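Local atomic coordinates of structural polyprotein, VP2 (Israeli acute paralysis virus, PDB entry 5CDD), a protein that probably serves as a structural component of the viral capsid, being the VP2 part of a longer polyprotein. Residues Ser42-Thr54 with Thr151-Thr163. Sequence-based numbering, arbitrary orientation.
Sequences SQKYVRSWTLPST and TEDFVQLYLFPIT
With CG of D153 turned beside its backbone N (chi1 -79°) and OG1 of T50 anti to its own (chi1 176°), the carboxylate meets the hydroxyls of T50 and S53. OD2 of D153 takes the OG of S53 on its syn side at 2.6 Å and, more weakly, the OG1 of T50; OD1 of D153 receives the backbone N of S53 at 2.8 Å. Thus both carboxylate oxygens are gripped just after strand 47-51, at the turn into the short helix that follows. Q156 brings NE2 to the OG1 of T50 at 3.2 Å, with that oxygen close to the amide plane. Next door P52, after a cis peptide bond, lays CD over one face of the F154 ring in a CH-pi contact. At the start of strand 155-161 a classic beta bulge sets F154 and V155 together opposite L51. Further along, W49 and L157 exchange backbone bonds, and CE3 of the W49 indole rests 3.7 Å from L157 CG; these side chains and L51 share a face, where I136 and M134 of strand 131-146 cover L51 and L157. On the opposite face, Y158 turns its ring edge to the face of Y45, from the loop before the strand, in an edge-to-face (T-shaped) pair, planes at 59°. Paired with 155-161, strand 47-51 is an outer strand, within this chain, of a four-stranded antiparallel sheet of the picornavirus-like capsid jelly roll.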
# COMPACT_ATOMS: atom_id res chain seq x y z
N SER C 42 -48.28 -5.66 -48.28
CA SER C 42 -48.11 -5.85 -46.85
C SER C 42 -48.65 -7.22 -46.45
O SER C 42 -49.23 -7.93 -47.27
CB SER C 42 -48.86 -4.77 -46.08
OG SER C 42 -48.44 -3.48 -46.48
N GLN C 43 -48.44 -7.57 -45.19
CA GLN C 43 -48.90 -8.84 -44.66
C GLN C 43 -50.40 -8.74 -44.38
O GLN C 43 -50.86 -7.76 -43.79
CB GLN C 43 -48.14 -9.16 -43.38
CG GLN C 43 -47.87 -10.63 -43.12
CD GLN C 43 -46.98 -11.26 -44.18
OE1 GLN C 43 -47.43 -11.55 -45.29
NE2 GLN C 43 -45.72 -11.47 -43.85
N LYS C 44 -51.16 -9.75 -44.80
CA LYS C 44 -52.61 -9.76 -44.59
C LYS C 44 -52.95 -10.49 -43.29
O LYS C 44 -52.38 -11.54 -42.99
CB LYS C 44 -53.32 -10.43 -45.76
CG LYS C 44 -53.20 -9.70 -47.10
CD LYS C 44 -53.93 -8.37 -47.08
CE LYS C 44 -53.75 -7.62 -48.39
NZ LYS C 44 -52.32 -7.27 -48.65
N TYR C 45 -53.90 -9.94 -42.54
CA TYR C 45 -54.33 -10.54 -41.28
C TYR C 45 -55.83 -10.82 -41.28
O TYR C 45 -56.60 -10.19 -42.00
CB TYR C 45 -53.99 -9.62 -40.11
CG TYR C 45 -54.45 -8.20 -40.31
CD1 TYR C 45 -53.66 -7.28 -41.00
CD2 TYR C 45 -55.69 -7.77 -39.84
CE1 TYR C 45 -54.09 -5.97 -41.20
CE2 TYR C 45 -56.13 -6.47 -40.04
CZ TYR C 45 -55.32 -5.57 -40.72
OH TYR C 45 -55.75 -4.28 -40.92
N VAL C 46 -56.23 -11.78 -40.45
CA VAL C 46 -57.64 -12.15 -40.33
C VAL C 46 -58.41 -11.07 -39.58
O VAL C 46 -59.58 -10.82 -39.87
CB VAL C 46 -57.79 -13.48 -39.56
CG1 VAL C 46 -59.26 -13.80 -39.36
CG2 VAL C 46 -57.10 -14.59 -40.33
N ARG C 47 -57.75 -10.44 -38.62
CA ARG C 47 -58.37 -9.40 -37.82
C ARG C 47 -57.30 -8.73 -36.97
O ARG C 47 -56.29 -9.35 -36.65
CB ARG C 47 -59.45 -10.00 -36.92
CG ARG C 47 -60.46 -8.99 -36.37
CD ARG C 47 -61.28 -8.37 -37.49
NE ARG C 47 -61.95 -9.39 -38.30
CZ ARG C 47 -62.94 -10.17 -37.87
NH1 ARG C 47 -63.38 -10.07 -36.62
NH2 ARG C 47 -63.48 -11.07 -38.68
N SER C 48 -57.52 -7.47 -36.62
CA SER C 48 -56.57 -6.73 -35.79
C SER C 48 -57.31 -5.87 -34.78
O SER C 48 -58.45 -5.47 -35.01
CB SER C 48 -55.68 -5.84 -36.66
OG SER C 48 -56.44 -4.85 -37.32
N TRP C 49 -56.65 -5.60 -33.66
CA TRP C 49 -57.25 -4.80 -32.60
C TRP C 49 -56.26 -3.78 -32.06
O TRP C 49 -55.11 -4.10 -31.78
CB TRP C 49 -57.70 -5.71 -31.46
CG TRP C 49 -58.70 -6.74 -31.88
CD1 TRP C 49 -60.06 -6.58 -31.96
CD2 TRP C 49 -58.43 -8.08 -32.30
NE1 TRP C 49 -60.64 -7.74 -32.40
CE2 TRP C 49 -59.67 -8.68 -32.61
CE3 TRP C 49 -57.25 -8.83 -32.44
CZ2 TRP C 49 -59.77 -10.00 -33.06
CZ3 TRP C 49 -57.36 -10.15 -32.88
CH2 TRP C 49 -58.61 -10.72 -33.19
N THR C 50 -56.71 -2.53 -31.93
CA THR C 50 -55.87 -1.48 -31.39
C THR C 50 -56.18 -1.38 -29.90
O THR C 50 -57.25 -0.95 -29.49
CB THR C 50 -56.13 -0.12 -32.06
OG1 THR C 50 -55.34 0.90 -31.42
CG2 THR C 50 -57.61 0.24 -31.99
N LEU C 51 -55.21 -1.81 -29.09
CA LEU C 51 -55.37 -1.80 -27.65
C LEU C 51 -54.70 -0.60 -27.00
O LEU C 51 -53.77 -0.02 -27.56
CB LEU C 51 -54.80 -3.09 -27.07
CG LEU C 51 -55.49 -4.34 -27.62
CD1 LEU C 51 -54.67 -5.57 -27.29
CD2 LEU C 51 -56.88 -4.45 -27.03
N PRO C 52 -55.14 -0.22 -25.79
CA PRO C 52 -56.21 -0.87 -25.02
C PRO C 52 -57.62 -0.33 -25.26
O PRO C 52 -58.57 -0.81 -24.66
CB PRO C 52 -55.76 -0.64 -23.59
CG PRO C 52 -55.24 0.78 -23.66
CD PRO C 52 -54.41 0.75 -24.95
N SER C 53 -57.75 0.67 -26.13
CA SER C 53 -59.06 1.25 -26.40
C SER C 53 -60.11 0.23 -26.82
O SER C 53 -61.28 0.37 -26.46
CB SER C 53 -58.96 2.34 -27.48
OG SER C 53 -58.60 1.79 -28.74
N THR C 54 -59.71 -0.78 -27.58
CA THR C 54 -60.66 -1.80 -28.03
C THR C 54 -61.38 -2.49 -26.88
O THR C 54 -62.59 -2.72 -26.94
CB THR C 54 -59.96 -2.88 -28.88
OG1 THR C 54 -59.49 -2.31 -30.11
CG2 THR C 54 -60.91 -4.01 -29.20
N THR C 151 -55.95 8.84 -27.36
CA THR C 151 -55.22 8.80 -28.63
C THR C 151 -53.88 8.14 -28.41
O THR C 151 -52.96 8.25 -29.23
CB THR C 151 -54.97 10.21 -29.19
OG1 THR C 151 -54.22 10.98 -28.24
CG2 THR C 151 -56.29 10.89 -29.49
N GLU C 152 -53.78 7.42 -27.30
CA GLU C 152 -52.53 6.78 -26.95
C GLU C 152 -52.46 5.25 -27.00
O GLU C 152 -51.74 4.66 -26.20
CB GLU C 152 -52.12 7.26 -25.55
CG GLU C 152 -51.97 8.77 -25.42
CD GLU C 152 -51.69 9.22 -23.99
OE1 GLU C 152 -51.58 10.44 -23.77
OE2 GLU C 152 -51.58 8.35 -23.10
N ASP C 153 -53.19 4.61 -27.90
CA ASP C 153 -53.11 3.15 -27.95
C ASP C 153 -51.65 2.78 -28.18
O ASP C 153 -51.03 3.22 -29.15
CB ASP C 153 -53.99 2.58 -29.06
CG ASP C 153 -55.46 2.52 -28.67
OD1 ASP C 153 -55.76 2.15 -27.51
OD2 ASP C 153 -56.31 2.82 -29.52
N PHE C 154 -51.11 1.97 -27.27
CA PHE C 154 -49.71 1.58 -27.33
C PHE C 154 -49.37 0.20 -27.87
O PHE C 154 -48.20 -0.16 -27.96
CB PHE C 154 -49.11 1.73 -25.93
CG PHE C 154 -49.92 1.09 -24.86
CD1 PHE C 154 -49.92 -0.29 -24.70
CD2 PHE C 154 -50.71 1.86 -24.01
CE1 PHE C 154 -50.70 -0.90 -23.71
CE2 PHE C 154 -51.48 1.27 -23.02
CZ PHE C 154 -51.48 -0.11 -22.87
N VAL C 155 -50.38 -0.59 -28.24
CA VAL C 155 -50.09 -1.92 -28.77
C VAL C 155 -51.14 -2.40 -29.76
O VAL C 155 -52.33 -2.16 -29.58
CB VAL C 155 -49.95 -2.94 -27.61
CG1 VAL C 155 -51.24 -3.01 -26.82
CG2 VAL C 155 -49.59 -4.31 -28.16
N GLN C 156 -50.68 -3.08 -30.81
CA GLN C 156 -51.57 -3.61 -31.83
C GLN C 156 -51.58 -5.13 -31.78
O GLN C 156 -50.53 -5.76 -31.71
CB GLN C 156 -51.11 -3.16 -33.22
CG GLN C 156 -51.04 -1.66 -33.40
CD GLN C 156 -52.36 -0.98 -33.08
OE1 GLN C 156 -53.39 -1.31 -33.65
NE2 GLN C 156 -52.32 -0.02 -32.16
N LEU C 157 -52.77 -5.71 -31.80
CA LEU C 157 -52.91 -7.16 -31.76
C LEU C 157 -53.31 -7.67 -33.15
O LEU C 157 -54.18 -7.10 -33.80
CB LEU C 157 -53.97 -7.56 -30.73
CG LEU C 157 -54.15 -9.06 -30.49
CD1 LEU C 157 -52.82 -9.69 -30.10
CD2 LEU C 157 -55.19 -9.28 -29.40
N TYR C 158 -52.66 -8.75 -33.59
CA TYR C 158 -52.93 -9.31 -34.91
C TYR C 158 -53.16 -10.82 -34.88
O TYR C 158 -52.61 -11.53 -34.04
CB TYR C 158 -51.76 -9.01 -35.85
CG TYR C 158 -51.57 -7.55 -36.18
CD1 TYR C 158 -52.46 -6.88 -37.02
CD2 TYR C 158 -50.49 -6.83 -35.66
CE1 TYR C 158 -52.28 -5.53 -37.33
CE2 TYR C 158 -50.31 -5.48 -35.96
CZ TYR C 158 -51.20 -4.84 -36.80
OH TYR C 158 -51.03 -3.50 -37.10
N LEU C 159 -53.98 -11.30 -35.81
CA LEU C 159 -54.27 -12.73 -35.95
C LEU C 159 -53.92 -13.12 -37.38
O LEU C 159 -54.64 -12.80 -38.32
CB LEU C 159 -55.75 -13.00 -35.68
CG LEU C 159 -56.18 -14.47 -35.78
CD1 LEU C 159 -55.39 -15.32 -34.79
CD2 LEU C 159 -57.67 -14.58 -35.50
N PHE C 160 -52.79 -13.81 -37.54
CA PHE C 160 -52.31 -14.23 -38.85
C PHE C 160 -52.47 -15.72 -39.12
O PHE C 160 -52.38 -16.54 -38.20
CB PHE C 160 -50.82 -13.89 -38.98
CG PHE C 160 -50.50 -12.43 -38.88
CD1 PHE C 160 -50.83 -11.55 -39.91
CD2 PHE C 160 -49.85 -11.93 -37.75
CE1 PHE C 160 -50.49 -10.20 -39.83
CE2 PHE C 160 -49.51 -10.58 -37.66
CZ PHE C 160 -49.84 -9.71 -38.70
N PRO C 161 -52.71 -16.09 -40.38
CA PRO C 161 -52.87 -17.50 -40.76
C PRO C 161 -51.50 -18.01 -41.20
O PRO C 161 -50.97 -17.58 -42.23
CB PRO C 161 -53.85 -17.44 -41.94
CG PRO C 161 -54.47 -16.06 -41.86
CD PRO C 161 -53.32 -15.22 -41.41
N ILE C 162 -50.90 -18.92 -40.42
CA ILE C 162 -49.59 -19.46 -40.78
C ILE C 162 -49.72 -20.33 -42.03
O ILE C 162 -48.96 -20.18 -42.98
CB ILE C 162 -49.00 -20.30 -39.64
CG1 ILE C 162 -48.74 -19.42 -38.42
CG2 ILE C 162 -47.71 -20.97 -40.10
CD1 ILE C 162 -48.20 -20.18 -37.22
N THR C 163 -50.68 -21.25 -41.99
CA THR C 163 -50.93 -22.15 -43.11
C THR C 163 -52.34 -21.90 -43.63
O THR C 163 -53.17 -21.32 -42.94
CB THR C 163 -50.86 -23.62 -42.67
OG1 THR C 163 -51.95 -23.91 -41.78
CG2 THR C 163 -49.55 -23.91 -41.96